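Long-range contacts in uncharacterized protein (Arthrobacter sp., PDB 3BL4), which is of unknown function but belongs to a family grouped with the STAS-domain proteins and assembles as a dimer whose subunits share beta sheets: residues L22-P27 / H53-D58; R81-G86 / T119-T124. One frame throughout, in Å; residues are numbered along the deposited sequence.

Interaction 1 (L22-P27 / H53-D58)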
ATOM      1  N   LEU A  22      11.862  16.576  -4.844  1.00 23.72           N
ATOM      2  CA  LEU A  22      11.948  16.088  -3.460  1.00 24.66           C
ATOM      3  C   LEU A  22      12.669  14.753  -3.410  1.00 24.96           C
ATOM      4  O   LEU A  22      12.444  13.905  -4.263  1.00 24.54           O
ATOM      5  CB  LEU A  22      10.559  15.889  -2.843  1.00 25.67           C
ATOM      6  CG  LEU A  22       9.657  17.091  -2.566  1.00 25.52           C
ATOM      7  CD1 LEU A  22       8.186  16.670  -2.588  1.00 22.35           C
ATOM      8  CD2 LEU A  22      10.006  17.744  -1.252  1.00 27.07           C
ATOM      9  N   ARG A  23      13.530  14.572  -2.407  1.00 25.08           N
ATOM     10  CA  ARG A  23      14.181  13.287  -2.170  1.00 25.92           C
ATOM     11  C   ARG A  23      13.934  12.845  -0.742  1.00 25.86           C
ATOM     12  O   ARG A  23      14.350  13.520   0.204  1.00 24.51           O
ATOM     13  CB  ARG A  23      15.681  13.381  -2.465  1.00 27.45           C
ATOM     14  CG  ARG A  23      15.903  13.644  -3.928  1.00 29.94           C
ATOM     15  CD  ARG A  23      17.340  13.815  -4.342  1.00 35.32           C
ATOM     16  NE  ARG A  23      17.361  14.411  -5.681  1.00 38.76           N
ATOM     17  CZ  ARG A  23      18.331  14.256  -6.574  1.00 44.11           C
ATOM     18  NH1 ARG A  23      19.390  13.506  -6.306  1.00 46.49           N
ATOM     19  NH2 ARG A  23      18.228  14.849  -7.761  1.00 43.61           N
ATOM     20  N   LEU A  24      13.235  11.721  -0.605  1.00 25.95           N
ATOM     21  CA  LEU A  24      12.951  11.107   0.692  1.00 24.82           C
ATOM     22  C   LEU A  24      13.730   9.799   0.871  1.00 25.76           C
ATOM     23  O   LEU A  24      13.642   8.890   0.052  1.00 22.42           O
ATOM     24  CB  LEU A  24      11.447  10.838   0.829  1.00 24.17           C
ATOM     25  CG  LEU A  24      10.950  10.136   2.103  1.00 28.15           C
ATOM     26  CD1 LEU A  24      11.226  10.944   3.378  1.00 23.10           C
ATOM     27  CD2 LEU A  24       9.469   9.790   1.957  1.00 23.59           C
ATOM     28  N   THR A  25      14.472   9.705   1.970  1.00 27.08           N
ATOM     29  CA  THR A  25      15.113   8.458   2.342  1.00 27.05           C
ATOM     30  C   THR A  25      14.131   7.679   3.200  1.00 26.76           C
ATOM     31  O   THR A  25      13.875   8.036   4.351  1.00 26.03           O
ATOM     32  CB  THR A  25      16.450   8.702   3.073  1.00 27.09           C
ATOM     33  OG1 THR A  25      17.420   9.126   2.114  1.00 31.21           O
ATOM     34  CG2 THR A  25      16.956   7.426   3.734  1.00 29.58           C
ATOM     35  N   TRP A  26      13.540   6.650   2.596  1.00 25.99           N
ATOM     36  CA  TRP A  26      12.555   5.813   3.252  1.00 26.22           C
ATOM     37  C   TRP A  26      12.610   4.424   2.627  1.00 27.63           C
ATOM     38  O   TRP A  26      12.596   4.316   1.419  1.00 28.51           O
ATOM     39  CB  TRP A  26      11.112   6.365   3.133  1.00 25.51           C
ATOM     40  CG  TRP A  26      10.182   5.493   3.925  1.00 25.19           C
ATOM     41  CD1 TRP A  26       9.905   5.592   5.263  1.00 24.05           C
ATOM     42  CD2 TRP A  26       9.513   4.307   3.465  1.00 22.35           C
ATOM     43  NE1 TRP A  26       9.083   4.563   5.648  1.00 25.04           N
ATOM     44  CE2 TRP A  26       8.831   3.759   4.563  1.00 20.68           C
ATOM     45  CE3 TRP A  26       9.421   3.661   2.223  1.00 24.37           C
ATOM     46  CZ2 TRP A  26       8.051   2.594   4.457  1.00 25.12           C
ATOM     47  CZ3 TRP A  26       8.647   2.503   2.123  1.00 24.95           C
ATOM     48  CH2 TRP A  26       7.975   1.990   3.227  1.00 24.10           C
ATOM     49  N   PRO A  27      12.691   3.360   3.451  1.00 29.58           N
ATOM     50  CA  PRO A  27      12.850   3.384   4.900  1.00 31.74           C
ATOM     51  C   PRO A  27      14.289   3.716   5.244  1.00 34.06           C
ATOM     52  O   PRO A  27      15.162   3.613   4.385  1.00 34.56           O
ATOM     53  CB  PRO A  27      12.500   1.950   5.329  1.00 30.67           C
ATOM     54  CG  PRO A  27      12.093   1.249   4.132  1.00 27.75           C
ATOM     55  CD  PRO A  27      12.640   1.984   2.959  1.00 29.09           C
ATOM     56  N   HIS A  53       5.790  19.140  -5.962  1.00 28.46           N
ATOM     57  CA  HIS A  53       7.046  18.755  -6.617  1.00 26.77           C
ATOM     58  C   HIS A  53       7.083  17.272  -6.863  1.00 26.33           C
ATOM     59  O   HIS A  53       6.483  16.509  -6.120  1.00 27.08           O
ATOM     60  CB  HIS A  53       8.264  19.091  -5.752  1.00 26.96           C
ATOM     61  CG  HIS A  53       8.311  20.507  -5.279  1.00 26.42           C
ATOM     62  ND1 HIS A  53       7.982  20.873  -3.990  1.00 26.35           N
ATOM     63  CD2 HIS A  53       8.640  21.648  -5.921  1.00 21.51           C
ATOM     64  CE1 HIS A  53       8.117  22.177  -3.857  1.00 23.44           C
ATOM     65  NE2 HIS A  53       8.515  22.671  -5.014  1.00 26.69           N
ATOM     66  N   PRO A  54       7.808  16.841  -7.907  1.00 27.38           N
ATOM     67  CA  PRO A  54       8.081  15.412  -8.052  1.00 25.71           C
ATOM     68  C   PRO A  54       8.906  14.921  -6.879  1.00 24.73           C
ATOM     69  O   PRO A  54       9.694  15.685  -6.354  1.00 24.34           O
ATOM     70  CB  PRO A  54       8.914  15.341  -9.331  1.00 25.89           C
ATOM     71  CG  PRO A  54       8.640  16.607 -10.060  1.00 27.28           C
ATOM     72  CD  PRO A  54       8.381  17.630  -9.010  1.00 25.79           C
HETATM   73  N   MSE A  55       8.731  13.664  -6.480  1.00 23.64           N
HETATM   74  CA  MSE A  55       9.500  13.083  -5.383  1.00 24.30           C
HETATM   75  C   MSE A  55      10.149  11.772  -5.785  1.00 23.66           C
HETATM   76  O   MSE A  55       9.525  10.927  -6.429  1.00 21.66           O
HETATM   77  CB  MSE A  55       8.620  12.790  -4.182  1.00 23.83           C
HETATM   78  CG  MSE A  55       9.370  12.188  -3.025  1.00 25.35           C
HETATM   79 SE   MSE A  55       8.399  12.433  -1.390  0.75 27.75          SE
HETATM   80  CE  MSE A  55       6.976  11.411  -1.770  1.00 19.12           C
ATOM     81  N   LEU A  56      11.408  11.625  -5.390  1.00 24.26           N
ATOM     82  CA  LEU A  56      12.096  10.347  -5.418  1.00 24.80           C
ATOM     83  C   LEU A  56      12.079   9.795  -3.989  1.00 23.61           C
ATOM     84  O   LEU A  56      12.503  10.488  -3.059  1.00 22.99           O
ATOM     85  CB  LEU A  56      13.532  10.549  -5.918  1.00 22.97           C
ATOM     86  CG  LEU A  56      14.456   9.328  -5.943  1.00 23.96           C
ATOM     87  CD1 LEU A  56      14.254   8.553  -7.208  1.00 21.80           C
ATOM     88  CD2 LEU A  56      15.909   9.754  -5.814  1.00 26.71           C
ATOM     89  N   VAL A  57      11.554   8.581  -3.806  1.00 23.71           N
ATOM     90  CA  VAL A  57      11.674   7.868  -2.525  1.00 25.14           C
ATOM     91  C   VAL A  57      12.819   6.882  -2.672  1.00 25.11           C
ATOM     92  O   VAL A  57      12.709   5.880  -3.377  1.00 26.79           O
ATOM     93  CB  VAL A  57      10.365   7.168  -2.076  1.00 27.44           C
ATOM     94  CG1 VAL A  57      10.509   6.544  -0.685  1.00 22.60           C
ATOM     95  CG2 VAL A  57       9.203   8.162  -2.047  1.00 23.87           C
ATOM     96  N   ASP A  58      13.940   7.212  -2.038  1.00 22.84           N
ATOM     97  CA  ASP A  58      15.139   6.405  -2.121  1.00 25.26           C
ATOM     98  C   ASP A  58      15.034   5.304  -1.070  1.00 24.81           C
ATOM     99  O   ASP A  58      15.237   5.548   0.126  1.00 20.99           O
ATOM    100  CB  ASP A  58      16.373   7.290  -1.883  1.00 25.94           C
ATOM    101  CG  ASP A  58      17.678   6.624  -2.275  1.00 31.68           C
ATOM    102  OD1 ASP A  58      17.704   5.422  -2.639  1.00 40.47           O
ATOM    103  OD2 ASP A  58      18.702   7.328  -2.207  1.00 36.79           O
TER

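Interaction 2 (R81-G86 / T119-T124)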
ATOM      1  N   ARG A  81      -5.883 -16.506  -4.886  1.00 25.39           N
ATOM      2  CA  ARG A  81      -6.095 -15.260  -5.617  1.00 24.75           C
ATOM      3  C   ARG A  81      -7.041 -14.416  -4.789  1.00 23.24           C
ATOM      4  O   ARG A  81      -7.775 -14.963  -3.968  1.00 24.58           O
ATOM      5  CB  ARG A  81      -6.647 -15.514  -7.022  1.00 25.23           C
ATOM      6  CG  ARG A  81      -7.869 -16.384  -7.089  1.00 27.81           C
ATOM      7  CD  ARG A  81      -7.988 -17.142  -8.428  1.00 35.01           C
ATOM      8  NE  ARG A  81      -8.392 -16.287  -9.556  1.00 32.36           N
ATOM      9  CZ  ARG A  81      -7.621 -15.929 -10.582  1.00 34.87           C
ATOM     10  NH1 ARG A  81      -6.358 -16.322 -10.664  1.00 34.04           N
ATOM     11  NH2 ARG A  81      -8.125 -15.173 -11.555  1.00 37.06           N
ATOM     12  N   ILE A  82      -7.016 -13.097  -4.951  1.00 22.13           N
ATOM     13  CA  ILE A  82      -7.848 -12.237  -4.083  1.00 21.79           C
ATOM     14  C   ILE A  82      -8.661 -11.233  -4.887  1.00 20.96           C
ATOM     15  O   ILE A  82      -8.102 -10.479  -5.636  1.00 22.53           O
ATOM     16  CB  ILE A  82      -7.016 -11.473  -3.044  1.00 21.71           C
ATOM     17  CG1 ILE A  82      -6.127 -12.431  -2.235  1.00 27.86           C
ATOM     18  CG2 ILE A  82      -7.932 -10.675  -2.129  1.00 19.36           C
ATOM     19  CD1 ILE A  82      -5.374 -11.764  -1.090  1.00 19.82           C
ATOM     20  N   ALA A  83      -9.987 -11.265  -4.750  1.00 20.31           N
ATOM     21  CA  ALA A  83     -10.857 -10.271  -5.360  1.00 18.18           C
ATOM     22  C   ALA A  83     -11.261  -9.351  -4.239  1.00 20.76           C
ATOM     23  O   ALA A  83     -11.777  -9.812  -3.229  1.00 22.14           O
ATOM     24  CB  ALA A  83     -12.095 -10.915  -5.979  1.00 13.87           C
ATOM     25  N   LEU A  84     -11.024  -8.057  -4.396  1.00 20.41           N
ATOM     26  CA  LEU A  84     -11.416  -7.117  -3.380  1.00 20.22           C
ATOM     27  C   LEU A  84     -12.612  -6.361  -3.916  1.00 22.06           C
ATOM     28  O   LEU A  84     -12.522  -5.718  -4.952  1.00 23.24           O
ATOM     29  CB  LEU A  84     -10.250  -6.195  -3.015  1.00 20.23           C
ATOM     30  CG  LEU A  84      -9.025  -6.992  -2.541  1.00 23.12           C
ATOM     31  CD1 LEU A  84      -8.075  -7.255  -3.698  1.00 15.71           C
ATOM     32  CD2 LEU A  84      -8.293  -6.335  -1.394  1.00 17.43           C
ATOM     33  N   LEU A  85     -13.737  -6.468  -3.212  1.00 21.71           N
ATOM     34  CA  LEU A  85     -15.006  -5.962  -3.704  1.00 20.48           C
ATOM     35  C   LEU A  85     -15.397  -4.700  -2.973  1.00 23.52           C
ATOM     36  O   LEU A  85     -15.586  -4.724  -1.756  1.00 22.51           O
ATOM     37  CB  LEU A  85     -16.072  -7.022  -3.497  1.00 22.13           C
ATOM     38  CG  LEU A  85     -17.545  -6.685  -3.775  1.00 28.71           C
ATOM     39  CD1 LEU A  85     -17.724  -6.402  -5.258  1.00 18.65           C
ATOM     40  CD2 LEU A  85     -18.439  -7.828  -3.288  1.00 17.77           C
ATOM     41  N   GLY A  86     -15.534  -3.601  -3.714  1.00 24.45           N
ATOM     42  CA  GLY A  86     -16.053  -2.341  -3.145  1.00 26.06           C
ATOM     43  C   GLY A  86     -17.420  -1.922  -3.654  1.00 26.01           C
ATOM     44  O   GLY A  86     -18.056  -2.650  -4.387  1.00 26.39           O
ATOM     45  N   THR A 119     -16.820 -14.598 -10.639  1.00 25.30           N
ATOM     46  CA  THR A 119     -16.479 -15.241 -11.889  1.00 25.42           C
ATOM     47  C   THR A 119     -14.967 -15.273 -11.995  1.00 24.99           C
ATOM     48  O   THR A 119     -14.385 -16.298 -12.307  1.00 24.21           O
ATOM     49  CB  THR A 119     -17.081 -14.516 -13.099  1.00 25.97           C
ATOM     50  OG1 THR A 119     -18.501 -14.412 -12.930  1.00 26.35           O
ATOM     51  CG2 THR A 119     -16.768 -15.280 -14.404  1.00 26.00           C
ATOM     52  N   TRP A 120     -14.335 -14.145 -11.693  1.00 25.52           N
ATOM     53  CA  TRP A 120     -12.890 -14.034 -11.797  1.00 24.68           C
ATOM     54  C   TRP A 120     -12.162 -14.958 -10.806  1.00 25.11           C
ATOM     55  O   TRP A 120     -11.154 -15.593 -11.155  1.00 23.06           O
ATOM     56  CB  TRP A 120     -12.474 -12.585 -11.603  1.00 24.19           C
ATOM     57  CG  TRP A 120     -11.008 -12.379 -11.731  1.00 23.43           C
ATOM     58  CD1 TRP A 120     -10.284 -12.273 -12.885  1.00 18.99           C
ATOM     59  CD2 TRP A 120     -10.078 -12.256 -10.657  1.00 21.07           C
ATOM     60  NE1 TRP A 120      -8.953 -12.072 -12.584  1.00 18.64           N
ATOM     61  CE2 TRP A 120      -8.801 -12.071 -11.226  1.00 21.05           C
ATOM     62  CE3 TRP A 120     -10.194 -12.310  -9.266  1.00 24.77           C
ATOM     63  CZ2 TRP A 120      -7.656 -11.929 -10.452  1.00 25.07           C
ATOM     64  CZ3 TRP A 120      -9.059 -12.167  -8.499  1.00 23.92           C
ATOM     65  CH2 TRP A 120      -7.809 -11.973  -9.090  1.00 25.11           C
ATOM     66  N   LEU A 121     -12.689 -15.028  -9.588  1.00 23.38           N
ATOM     67  CA  LEU A 121     -12.182 -15.921  -8.555  1.00 24.02           C
ATOM     68  C   LEU A 121     -12.261 -17.396  -8.939  1.00 27.13           C
ATOM     69  O   LEU A 121     -11.437 -18.187  -8.492  1.00 28.87           O
ATOM     70  CB  LEU A 121     -12.934 -15.699  -7.224  1.00 23.33           C
ATOM     71  CG  LEU A 121     -12.463 -14.554  -6.329  1.00 23.37           C
ATOM     72  CD1 LEU A 121     -13.270 -14.512  -5.037  1.00 16.75           C
ATOM     73  CD2 LEU A 121     -10.979 -14.634  -6.034  1.00 13.05           C
ATOM     74  N   ALA A 122     -13.245 -17.764  -9.757  1.00 30.53           N
ATOM     75  CA  ALA A 122     -13.428 -19.150 -10.196  1.00 32.88           C
ATOM     76  C   ALA A 122     -12.545 -19.594 -11.367  1.00 36.39           C
ATOM     77  O   ALA A 122     -12.559 -20.772 -11.711  1.00 38.29           O
ATOM     78  CB  ALA A 122     -14.901 -19.410 -10.516  1.00 31.86           C
ATOM     79  N   LEU A 123     -11.792 -18.680 -11.983  1.00 41.30           N
ATOM     80  CA  LEU A 123     -10.759 -19.050 -12.974  1.00 45.84           C
ATOM     81  C   LEU A 123      -9.552 -19.601 -12.217  1.00 50.38           C
ATOM     82  O   LEU A 123      -8.506 -18.967 -12.100  1.00 51.88           O
ATOM     83  CB  LEU A 123     -10.342 -17.855 -13.835  1.00 45.34           C
ATOM     84  CG  LEU A 123     -11.439 -17.105 -14.600  1.00 48.09           C
ATOM     85  CD1 LEU A 123     -10.905 -15.745 -15.041  1.00 48.75           C
ATOM     86  CD2 LEU A 123     -11.955 -17.901 -15.795  1.00 44.70           C
ATOM     87  N   THR A 124      -9.725 -20.806 -11.705  1.00 55.41           N
ATOM     88  CA  THR A 124      -8.850 -21.380 -10.697  1.00 58.52           C
ATOM     89  C   THR A 124      -8.042 -22.533 -11.316  1.00 60.24           C
ATOM     90  O   THR A 124      -7.646 -22.484 -12.497  1.00 60.80           O
ATOM     91  CB  THR A 124      -9.723 -21.862  -9.489  1.00 59.01           C
ATOM     92  OG1 THR A 124      -8.910 -22.141  -8.344  1.00 60.51           O
ATOM     93  CG2 THR A 124     -10.540 -23.099  -9.867  1.00 61.67           C
TER

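Interaction 1 (L22-P27 / H53-D58)
Leu22 to Thr25 and Met55 to Asp58 pair as parallel strands, with Leu22 beside Met55, Arg23 beside Leu56, Leu24 beside Val57 and Thr25 beside Asp58. The strand axes come within 4.5 Å and are 24° apart. Segment 22-27 gives the ladder through Leu22 and Leu24, whose N and O atoms all bond to 53-58. Leu22 N bonds Pro54 O at 2.8 Å and Leu56 N bonds Leu22 O at 2.7 Å. Leu24 N then reaches Leu56 O, and Asp58 N reaches Leu24 O. The last rung is longer: Trp26 N lies 3.2 Å from Asp58 O and well above that carbonyl's plane. Here the chain leaves the strand for the cis peptide before Pro27.

Leu22, Leu24, Met55 and Val57 share one face of the sheet. Leu22 CB packs on Met55 CG at 3.9 Å. Met55, a selenomethionine, has CG anti to its backbone N (chi1 180°) and runs on extended through chi2; Met55 SE lies 4.1 Å from Leu24 CB. Val57 CG1 sits at the edge of the Trp26 ring and touches Trp26 CB at 3.9 Å. On the other face, Arg23 turns its guanidinium to Asp19 in a salt bridge. Helix 34-48 packs on Leu22 and Met55 through Val44, completing a beta-alpha-beta unit.

Strand 53-58 also pairs in parallel with a strand of the second subunit. Within the chain, four bonds satisfy the backbone N and O of buried Leu22 and Leu24, while the apolar face joins sheet to helix.

Interaction 2 (R81-G86 / T119-T124)
Arg81 sets CG between its backbone N and carbonyl carbon (chi1 52°), then bends at chi3 (-74°), which brings its guanidinium to Trp120. Trp120 has CG anti to the backbone N, and the end of its indole approaches the strand and presents a face to that group. Arg81 CZ lies 4.1 Å from the centroid of the six-membered ring of Trp120, close to the ring normal, in a cation-pi contact. The two planes are 39° apart, so this is no flat stack. Of the guanidinium atoms, Arg81 NH2 comes nearest to the ring, 3.2 Å from Trp120 CE2.

The same guanidinium holds the backbone of that residue side-on. Arg81 NE and NH2 both donate to Trp120 O, at 3.3 and 3.1 Å, and neither bond is straight. Leu123 N also donates to Trp120 O, which thus accepts three bonds close to the C-terminus of the chain. Leu123 O lies over the opposite guanidinium face, 3.5 Å from Arg81 CZ.

Further along the strand, Ala83 CB rests on Leu121 CG at 3.7 Å and on Trp120 CE3 at 4.0 Å. Leu121 CD2 also meets the aliphatic part of Arg81 at CG. Trp120 packs further against Phe111 and Pro107 of its own chain, while Leu121 touches Met55 of the second subunit.

With an alanine here instead of Arg81, Trp120 O would probably lose two of its three donors and the indole face its cation, leaving the ring freer to shift.

The contact thus lays the end of helix 114-121 on strand 79-85. One guanidinium covers an aromatic face, donates two bonds to Trp120 O and has Leu123 O over its other face; these oxygens probably ease its charge.

Both segments of interaction 1 come earlier in the chain than those of interaction 2. Their centres are about 34 Å apart, with the middle of the chain between them, and their nearest atoms are about 19 Å apart. They share no sheet within one chain: interaction 1 belongs to the sheet of 14-16, 22-25 and 53-58, while interaction 2 sets the end of the chain, from helix 114-121 on, against strand 79-85, which pairs with 108-111. In the dimer, the corresponding regions of different chains come together. Strands 53-58 and 79-85 each pair in parallel with the second subunit, and Met55 of one chain packs on Ile82 of the other. This is consistent with an exchanged, intertwined dimer in which each continuous sheet draws on both chains.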